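Local atomic coordinates of 432aa long hypothetical deoxyribodipyrimidine photolyase (Sulfolobus tokodaii, PDB entry 2E0I), a protein that probably repairs ultraviolet-damaged DNA by light-driven splitting of cyclobutane pyrimidine dimers, and binds two FAD molecules. Residues T130-Y144 against R242-Y256. Numbering follows the deposited sequence.
With FAD (flavin-adenine dinucleotide), chain E.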
loop_
_atom_site.group_PDB
_atom_site.type_symbol
_atom_site.label_atom_id
_atom_site.label_comp_id
_atom_site.label_asym_id
_atom_site.label_seq_id
_atom_site.Cartn_x
_atom_site.Cartn_y
_atom_site.Cartn_z
ATOM N N THR A 130 -0.069 16.890 -2.390
ATOM C CA THR A 130 0.651 18.026 -2.964
ATOM C C THR A 130 0.815 17.914 -4.487
ATOM O O THR A 130 0.840 16.810 -5.037
ATOM C CB THR A 130 2.071 18.137 -2.332
ATOM O OG1 THR A 130 2.857 17.004 -2.712
ATOM C CG2 THR A 130 1.985 18.142 -0.819
ATOM N N PRO A 131 0.934 19.059 -5.185
ATOM C CA PRO A 131 1.105 19.090 -6.645
ATOM C C PRO A 131 2.427 18.428 -7.026
ATOM O O PRO A 131 3.465 18.725 -6.427
ATOM C CB PRO A 131 1.105 20.576 -6.957
ATOM C CG PRO A 131 0.231 21.134 -5.892
ATOM C CD PRO A 131 0.728 20.419 -4.668
ATOM N N LYS A 132 2.403 17.549 -8.023
ATOM C CA LYS A 132 3.624 16.852 -8.391
ATOM C C LYS A 132 4.766 17.713 -8.902
ATOM O O LYS A 132 5.929 17.314 -8.810
ATOM C CB LYS A 132 3.331 15.736 -9.395
ATOM C CG LYS A 132 2.762 16.176 -10.709
ATOM C CD LYS A 132 2.648 14.980 -11.619
ATOM C CE LYS A 132 2.008 15.341 -12.941
ATOM N NZ LYS A 132 1.975 14.165 -13.848
ATOM N N SER A 133 4.453 18.889 -9.436
ATOM C CA SER A 133 5.505 19.763 -9.942
ATOM C C SER A 133 6.441 20.195 -8.811
ATOM O O SER A 133 7.607 20.512 -9.048
ATOM C CB SER A 133 4.903 21.003 -10.584
ATOM O OG SER A 133 4.369 21.848 -9.589
ATOM N N LEU A 134 5.922 20.193 -7.587
ATOM C CA LEU A 134 6.688 20.597 -6.411
ATOM C C LEU A 134 7.764 19.628 -5.935
ATOM O O LEU A 134 8.431 19.908 -4.945
ATOM C CB LEU A 134 5.756 20.853 -5.229
ATOM C CG LEU A 134 4.643 21.879 -5.378
ATOM C CD1 LEU A 134 3.873 21.980 -4.065
ATOM C CD2 LEU A 134 5.244 23.216 -5.757
ATOM N N PHE A 135 7.943 18.494 -6.601
ATOM C CA PHE A 135 8.956 17.562 -6.131
ATOM C C PHE A 135 10.329 17.771 -6.769
ATOM O O PHE A 135 10.446 17.893 -7.994
ATOM C CB PHE A 135 8.515 16.123 -6.362
ATOM C CG PHE A 135 9.426 15.112 -5.731
ATOM C CD1 PHE A 135 9.325 14.819 -4.376
ATOM C CD2 PHE A 135 10.422 14.487 -6.479
ATOM C CE1 PHE A 135 10.212 13.916 -3.773
ATOM C CE2 PHE A 135 11.309 13.589 -5.890
ATOM C CZ PHE A 135 11.207 13.303 -4.539
ATOM N N HIS A 136 11.361 17.797 -5.927
ATOM C CA HIS A 136 12.746 17.978 -6.366
ATOM C C HIS A 136 13.638 17.834 -5.144
ATOM O O HIS A 136 14.623 18.568 -4.998
ATOM C CB HIS A 136 12.957 19.379 -6.988
ATOM C CG HIS A 136 12.602 20.528 -6.079
ATOM N ND1 HIS A 136 11.508 21.346 -6.298
ATOM C CD2 HIS A 136 13.191 20.988 -4.946
ATOM C CE1 HIS A 136 11.438 22.255 -5.341
ATOM N NE2 HIS A 136 12.447 22.059 -4.507
ATOM N N HIS A 137 13.311 16.886 -4.265
ATOM C CA HIS A 137 14.085 16.728 -3.036
ATOM C C HIS A 137 14.838 15.417 -2.811
ATOM O O HIS A 137 14.380 14.336 -3.198
ATOM C CB HIS A 137 13.169 17.003 -1.845
ATOM C CG HIS A 137 12.319 18.223 -2.012
ATOM N ND1 HIS A 137 11.281 18.283 -2.918
ATOM C CD2 HIS A 137 12.363 19.434 -1.406
ATOM C CE1 HIS A 137 10.720 19.477 -2.860
ATOM N NE2 HIS A 137 11.358 20.194 -1.952
ATOM N N ARG A 138 15.994 15.533 -2.154
ATOM C CA ARG A 138 16.849 14.381 -1.867
ATOM C C ARG A 138 16.237 13.456 -0.823
ATOM O O ARG A 138 16.090 12.255 -1.049
ATOM C CB ARG A 138 18.243 14.844 -1.388
ATOM C CG ARG A 138 18.247 15.656 -0.080
ATOM C CD ARG A 138 19.671 16.051 0.383
ATOM N NE ARG A 138 19.665 16.918 1.573
ATOM C CZ ARG A 138 19.207 18.176 1.611
ATOM N NH1 ARG A 138 19.247 18.862 2.748
ATOM N NH2 ARG A 138 18.716 18.760 0.519
ATOM N N ASN A 139 15.881 14.033 0.320
ATOM C CA ASN A 139 15.304 13.282 1.423
ATOM C C ASN A 139 13.929 13.814 1.825
ATOM O O ASN A 139 13.467 14.850 1.333
ATOM C CB ASN A 139 16.240 13.337 2.625
ATOM C CG ASN A 139 16.461 14.752 3.130
ATOM O OD1 ASN A 139 16.985 14.949 4.220
ATOM N ND2 ASN A 139 16.068 15.740 2.338
ATOM N N PHE A 140 13.290 13.102 2.744
ATOM C CA PHE A 140 11.969 13.475 3.204
ATOM C C PHE A 140 11.874 14.791 3.971
ATOM O O PHE A 140 10.981 15.605 3.703
ATOM C CB PHE A 140 11.389 12.368 4.081
ATOM C CG PHE A 140 10.031 12.693 4.636
ATOM C CD1 PHE A 140 8.912 12.711 3.807
ATOM C CD2 PHE A 140 9.876 13.041 5.970
ATOM C CE1 PHE A 140 7.668 13.079 4.303
ATOM C CE2 PHE A 140 8.636 13.410 6.472
ATOM C CZ PHE A 140 7.532 13.431 5.641
ATOM N N THR A 141 12.777 14.995 4.927
ATOM C CA THR A 141 12.725 16.198 5.755
ATOM C C THR A 141 12.799 17.462 4.918
ATOM O O THR A 141 12.106 18.435 5.191
ATOM C CB THR A 141 13.844 16.204 6.835
ATOM O OG1 THR A 141 15.053 16.692 6.261
ATOM C CG2 THR A 141 14.089 14.791 7.378
ATOM N N SER A 142 13.631 17.440 3.888
ATOM C CA SER A 142 13.768 18.589 3.004
ATOM C C SER A 142 12.420 18.825 2.307
ATOM O O SER A 142 11.912 19.947 2.262
ATOM C CB SER A 142 14.870 18.310 1.971
ATOM O OG SER A 142 14.961 19.338 0.999
ATOM N N PHE A 143 11.854 17.738 1.782
ATOM C CA PHE A 143 10.569 17.730 1.077
ATOM C C PHE A 143 9.409 18.265 1.911
ATOM O O PHE A 143 8.665 19.145 1.475
ATOM C CB PHE A 143 10.250 16.295 0.632
ATOM C CG PHE A 143 8.871 16.121 0.076
ATOM C CD1 PHE A 143 8.520 16.688 -1.144
ATOM C CD2 PHE A 143 7.913 15.400 0.783
ATOM C CE1 PHE A 143 7.231 16.543 -1.653
ATOM C CE2 PHE A 143 6.620 15.248 0.288
ATOM C CZ PHE A 143 6.276 15.819 -0.931
ATOM N N TYR A 144 9.256 17.701 3.104
ATOM C CA TYR A 144 8.191 18.087 4.016
ATOM C C TYR A 144 8.222 19.569 4.375
ATOM O O TYR A 144 7.222 20.272 4.225
ATOM C CB TYR A 144 8.265 17.237 5.293
ATOM C CG TYR A 144 7.168 17.529 6.293
ATOM C CD1 TYR A 144 5.823 17.401 5.936
ATOM C CD2 TYR A 144 7.474 17.940 7.591
ATOM C CE1 TYR A 144 4.812 17.677 6.843
ATOM C CE2 TYR A 144 6.471 18.220 8.510
ATOM C CZ TYR A 144 5.139 18.087 8.130
ATOM O OH TYR A 144 4.132 18.366 9.035
ATOM N N ARG A 242 2.528 14.505 9.332
ATOM C CA ARG A 242 3.845 14.357 8.735
ATOM C C ARG A 242 3.948 12.970 8.119
ATOM O O ARG A 242 4.519 12.802 7.040
ATOM C CB ARG A 242 4.956 14.540 9.772
ATOM C CG ARG A 242 6.311 14.925 9.166
ATOM C CD ARG A 242 7.429 14.877 10.199
ATOM N NE ARG A 242 7.543 13.535 10.740
ATOM C CZ ARG A 242 7.195 13.143 11.965
ATOM N NH1 ARG A 242 7.349 11.865 12.295
ATOM N NH2 ARG A 242 6.728 14.002 12.865
ATOM N N GLU A 243 3.393 11.972 8.793
ATOM C CA GLU A 243 3.469 10.631 8.252
ATOM C C GLU A 243 2.593 10.475 7.019
ATOM O O GLU A 243 2.877 9.676 6.138
ATOM C CB GLU A 243 3.144 9.598 9.338
ATOM C CG GLU A 243 4.429 9.129 10.044
ATOM C CD GLU A 243 4.198 8.234 11.249
ATOM O OE1 GLU A 243 3.391 7.272 11.147
ATOM O OE2 GLU A 243 4.846 8.493 12.297
ATOM N N LEU A 244 1.542 11.268 6.939
ATOM C CA LEU A 244 0.662 11.212 5.786
ATOM C C LEU A 244 1.465 11.659 4.572
ATOM O O LEU A 244 1.283 11.158 3.461
ATOM C CB LEU A 244 -0.518 12.154 5.997
ATOM C CG LEU A 244 -1.864 11.732 5.425
ATOM C CD1 LEU A 244 -2.229 10.332 5.911
ATOM C CD2 LEU A 244 -2.908 12.726 5.882
ATOM N N TYR A 245 2.365 12.611 4.795
ATOM C CA TYR A 245 3.203 13.151 3.731
ATOM C C TYR A 245 4.222 12.135 3.231
ATOM O O TYR A 245 4.804 12.318 2.165
ATOM C CB TYR A 245 3.900 14.438 4.208
ATOM C CG TYR A 245 3.089 15.701 3.962
ATOM C CD1 TYR A 245 2.960 16.225 2.679
ATOM C CD2 TYR A 245 2.425 16.354 5.010
ATOM C CE1 TYR A 245 2.192 17.362 2.432
ATOM C CE2 TYR A 245 1.648 17.498 4.783
ATOM C CZ TYR A 245 1.531 17.997 3.484
ATOM O OH TYR A 245 0.738 19.110 3.215
ATOM N N TRP A 246 4.440 11.059 3.981
ATOM C CA TRP A 246 5.385 10.044 3.529
ATOM C C TRP A 246 4.839 9.278 2.336
ATOM O O TRP A 246 5.593 8.669 1.578
ATOM C CB TRP A 246 5.731 9.063 4.639
ATOM C CG TRP A 246 6.911 9.491 5.453
ATOM C CD1 TRP A 246 6.888 10.124 6.654
ATOM C CD2 TRP A 246 8.291 9.311 5.121
ATOM N NE1 TRP A 246 8.168 10.348 7.097
ATOM C CE2 TRP A 246 9.048 9.856 6.173
ATOM C CE3 TRP A 246 8.960 8.741 4.037
ATOM C CZ2 TRP A 246 10.443 9.848 6.176
ATOM C CZ3 TRP A 246 10.349 8.733 4.040
ATOM C CH2 TRP A 246 11.074 9.282 5.103
ATOM N N ARG A 247 3.522 9.304 2.177
ATOM C CA ARG A 247 2.884 8.651 1.054
ATOM C C ARG A 247 3.215 9.407 -0.217
ATOM O O ARG A 247 3.562 8.813 -1.238
ATOM C CB ARG A 247 1.382 8.666 1.219
ATOM C CG ARG A 247 0.882 7.792 2.296
ATOM C CD ARG A 247 -0.435 7.231 1.860
ATOM N NE ARG A 247 -0.556 5.910 2.428
ATOM C CZ ARG A 247 -0.807 4.784 1.772
ATOM N NH1 ARG A 247 -0.995 4.714 0.458
ATOM N NH2 ARG A 247 -0.841 3.692 2.480
ATOM N N ASP A 248 3.072 10.728 -0.158
ATOM C CA ASP A 248 3.360 11.575 -1.308
ATOM C C ASP A 248 4.829 11.446 -1.676
ATOM O O ASP A 248 5.173 11.304 -2.858
ATOM C CB ASP A 248 3.055 13.037 -0.988
ATOM C CG ASP A 248 1.595 13.398 -1.191
ATOM O OD1 ASP A 248 0.708 12.712 -0.625
ATOM O OD2 ASP A 248 1.336 14.387 -1.913
ATOM N N PHE A 249 5.693 11.489 -0.663
ATOM C CA PHE A 249 7.118 11.402 -0.906
ATOM C C PHE A 249 7.534 10.167 -1.687
ATOM O O PHE A 249 8.213 10.268 -2.713
ATOM C CB PHE A 249 7.896 11.429 0.396
ATOM C CG PHE A 249 9.377 11.433 0.193
ATOM C CD1 PHE A 249 10.016 12.554 -0.331
ATOM C CD2 PHE A 249 10.129 10.293 0.453
ATOM C CE1 PHE A 249 11.380 12.540 -0.598
ATOM C CE2 PHE A 249 11.500 10.267 0.187
ATOM C CZ PHE A 249 12.126 11.391 -0.341
ATOM N N PHE A 250 7.150 8.994 -1.206
ATOM C CA PHE A 250 7.530 7.777 -1.897
ATOM C C PHE A 250 6.886 7.635 -3.271
ATOM O O PHE A 250 7.515 7.136 -4.201
ATOM C CB PHE A 250 7.226 6.560 -1.039
ATOM C CG PHE A 250 8.230 6.328 0.061
ATOM C CD1 PHE A 250 9.593 6.310 -0.215
ATOM C CD2 PHE A 250 7.812 6.099 1.367
ATOM C CE1 PHE A 250 10.524 6.072 0.792
ATOM C CE2 PHE A 250 8.743 5.856 2.383
ATOM C CZ PHE A 250 10.102 5.844 2.092
ATOM N N THR A 251 5.647 8.083 -3.405
ATOM C CA THR A 251 4.942 8.022 -4.682
ATOM C C THR A 251 5.685 8.867 -5.717
ATOM O O THR A 251 5.992 8.388 -6.813
ATOM C CB THR A 251 3.500 8.565 -4.543
ATOM O OG1 THR A 251 2.745 7.676 -3.717
ATOM C CG2 THR A 251 2.832 8.718 -5.904
ATOM N N LEU A 252 5.963 10.125 -5.360
ATOM C CA LEU A 252 6.671 11.054 -6.237
ATOM C C LEU A 252 8.100 10.584 -6.495
ATOM O O LEU A 252 8.617 10.705 -7.602
ATOM C CB LEU A 252 6.669 12.450 -5.617
ATOM C CG LEU A 252 5.305 13.141 -5.662
ATOM C CD1 LEU A 252 5.400 14.493 -4.996
ATOM C CD2 LEU A 252 4.852 13.299 -7.106
ATOM N N LEU A 253 8.739 10.043 -5.468
ATOM C CA LEU A 253 10.084 9.537 -5.639
ATOM C C LEU A 253 10.054 8.533 -6.792
ATOM O O LEU A 253 10.848 8.609 -7.723
ATOM C CB LEU A 253 10.551 8.846 -4.365
ATOM C CG LEU A 253 12.012 8.399 -4.387
ATOM C CD1 LEU A 253 12.913 9.622 -4.441
ATOM C CD2 LEU A 253 12.319 7.608 -3.134
ATOM N N ALA A 254 9.112 7.600 -6.730
ATOM C CA ALA A 254 8.985 6.577 -7.758
ATOM C C ALA A 254 8.554 7.172 -9.083
ATOM O O ALA A 254 8.987 6.736 -10.145
ATOM C CB ALA A 254 7.987 5.513 -7.321
ATOM N N TYR A 255 7.693 8.171 -9.031
ATOM C CA TYR A 255 7.224 8.779 -10.257
ATOM C C TYR A 255 8.370 9.384 -11.069
ATOM O O TYR A 255 8.393 9.269 -12.297
ATOM C CB TYR A 255 6.196 9.856 -9.937
ATOM C CG TYR A 255 5.694 10.578 -11.144
ATOM C CD1 TYR A 255 5.027 9.897 -12.150
ATOM C CD2 TYR A 255 5.879 11.954 -11.278
ATOM C CE1 TYR A 255 4.542 10.571 -13.277
ATOM C CE2 TYR A 255 5.402 12.649 -12.400
ATOM C CZ TYR A 255 4.732 11.952 -13.399
ATOM O OH TYR A 255 4.258 12.625 -14.511
ATOM N N TYR A 256 9.316 10.016 -10.381
ATOM C CA TYR A 256 10.443 10.653 -11.042
ATOM C C TYR A 256 11.669 9.757 -11.202
ATOM O O TYR A 256 12.654 10.163 -11.818
ATOM C CB TYR A 256 10.815 11.933 -10.286
ATOM C CG TYR A 256 9.827 13.069 -10.486
ATOM C CD1 TYR A 256 9.667 13.674 -11.741
ATOM C CD2 TYR A 256 9.067 13.550 -9.423
ATOM C CE1 TYR A 256 8.783 14.724 -11.929
ATOM C CE2 TYR A 256 8.176 14.608 -9.604
ATOM C CZ TYR A 256 8.040 15.183 -10.859
ATOM O OH TYR A 256 7.134 16.194 -11.044
HETATM P PA FAD E . -0.297 4.366 11.339
HETATM O O1A FAD E . -1.561 4.379 12.110
HETATM O O2A FAD E . 1.017 4.809 11.853
HETATM O O5B FAD E . -0.659 5.659 10.451
HETATM C C5B FAD E . 0.355 6.483 9.870
HETATM C C4B FAD E . -0.026 6.841 8.432
HETATM O O4B FAD E . 0.981 7.657 7.810
HETATM C C3B FAD E . -0.143 5.563 7.599
HETATM O O3B FAD E . -1.514 5.160 7.569
HETATM C C2B FAD E . 0.237 6.091 6.217
HETATM O O2B FAD E . -0.844 6.854 5.677
HETATM C C1B FAD E . 1.398 7.014 6.592
HETATM N N9A FAD E . 2.648 6.258 6.841
HETATM C C8A FAD E . 3.127 5.866 8.020
HETATM N N7A FAD E . 4.319 5.296 7.851
HETATM C C5A FAD E . 4.602 5.321 6.552
HETATM C C6A FAD E . 5.670 4.888 5.773
HETATM N N6A FAD E . 6.733 4.316 6.328
HETATM N N1A FAD E . 5.620 5.064 4.444
HETATM C C2A FAD E . 4.583 5.641 3.860
HETATM N N3A FAD E . 3.554 6.070 4.571
HETATM C C4A FAD E . 3.534 5.927 5.904
HETATM N N1 FAD E . 2.250 1.344 3.507
HETATM C C2 FAD E . 1.284 1.135 2.513
HETATM O O2 FAD E . 0.238 1.779 2.511
HETATM N N3 FAD E . 1.485 0.146 1.543
HETATM C C4 FAD E . 2.648 -0.632 1.582
HETATM O O4 FAD E . 2.852 -1.462 0.696
HETATM C C4X FAD E . 3.595 -0.431 2.580
HETATM N N5 FAD E . 4.709 -1.275 2.656
HETATM C C5X FAD E . 5.682 -1.073 3.643
HETATM C C6 FAD E . 6.788 -1.915 3.687
HETATM C C7 FAD E . 7.780 -1.703 4.639
HETATM C C7M FAD E . 9.001 -2.626 4.645
HETATM C C8 FAD E . 7.657 -0.655 5.550
HETATM C C8M FAD E . 8.744 -0.381 6.591
HETATM C C9 FAD E . 6.545 0.180 5.498
HETATM C C9A FAD E . 5.551 -0.015 4.542
HETATM N N10 FAD E . 4.432 0.835 4.466
HETATM C C10 FAD E . 3.409 0.558 3.544
HETATM C "C1'" FAD E . 4.311 1.999 5.381
HETATM C "C2'" FAD E . 3.590 1.794 6.716
HETATM O "O2'" FAD E . 4.159 0.693 7.429
HETATM C "C3'" FAD E . 2.083 1.588 6.544
HETATM O "O3'" FAD E . 1.541 2.673 5.786
HETATM C "C4'" FAD E . 1.371 1.541 7.898
HETATM O "O4'" FAD E . 1.920 0.498 8.709
HETATM C "C5'" FAD E . -0.131 1.304 7.720
HETATM O "O5'" FAD E . -0.784 1.158 8.986
HETATM P P FAD E . -1.510 2.400 9.709
HETATM O O1P FAD E . -2.400 3.048 8.720
HETATM O O2P FAD E . -2.111 1.886 10.960
HETATM O O3P FAD E . -0.289 3.398 10.048
#
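Phe140 lays its ring over the indole of Trp246, the phenyl centroid 3.5 Å from that of the five-membered ring and the planes 18° apart, a face-to-face stack. With CG anti to the backbone N (chi1 178°), the phenyl swings over the indole; separately, Phe140 CB makes a CH-pi contact over the six-membered ring. The same phenyl turns an edge toward the face of Phe249, the planes nearly perpendicular. Phe143 fits as a knob among Tyr245, Asp248, Phe249 and Leu252. One turn after Phe140, Tyr144 receives Arg242 CG over its face, 3.5 Å from the ring centroid, while its edge meets the face of Tyr245 in an offset edge-to-face pair.

At the other end, Leu252 CB lies over one face of the Phe135 ring as a CH-pi contact, and the Phe135 rim meets that of Tyr256, planes nearly parallel. Polar bonds tie down the loop: Asp248 OD2 accepts from Thr130 N at 2.9 Å and from Thr130 OG1 at 3.1 Å, as well as from Leu129 N. Tyr256 OH donates to Lys132 O (2.8 Å) from above the carbonyl plane, and Lys132 NZ reaches Tyr255 OH at 2.8 Å.

An alanine in place of Trp246 would probably strip the Phe140 ring of its stacking partner on that face. Helical segments 140-144 and 242-256, crossing at 107° through this aromatic cluster, join the photolyase-family alpha/beta domain to the helical FAD-binding domain.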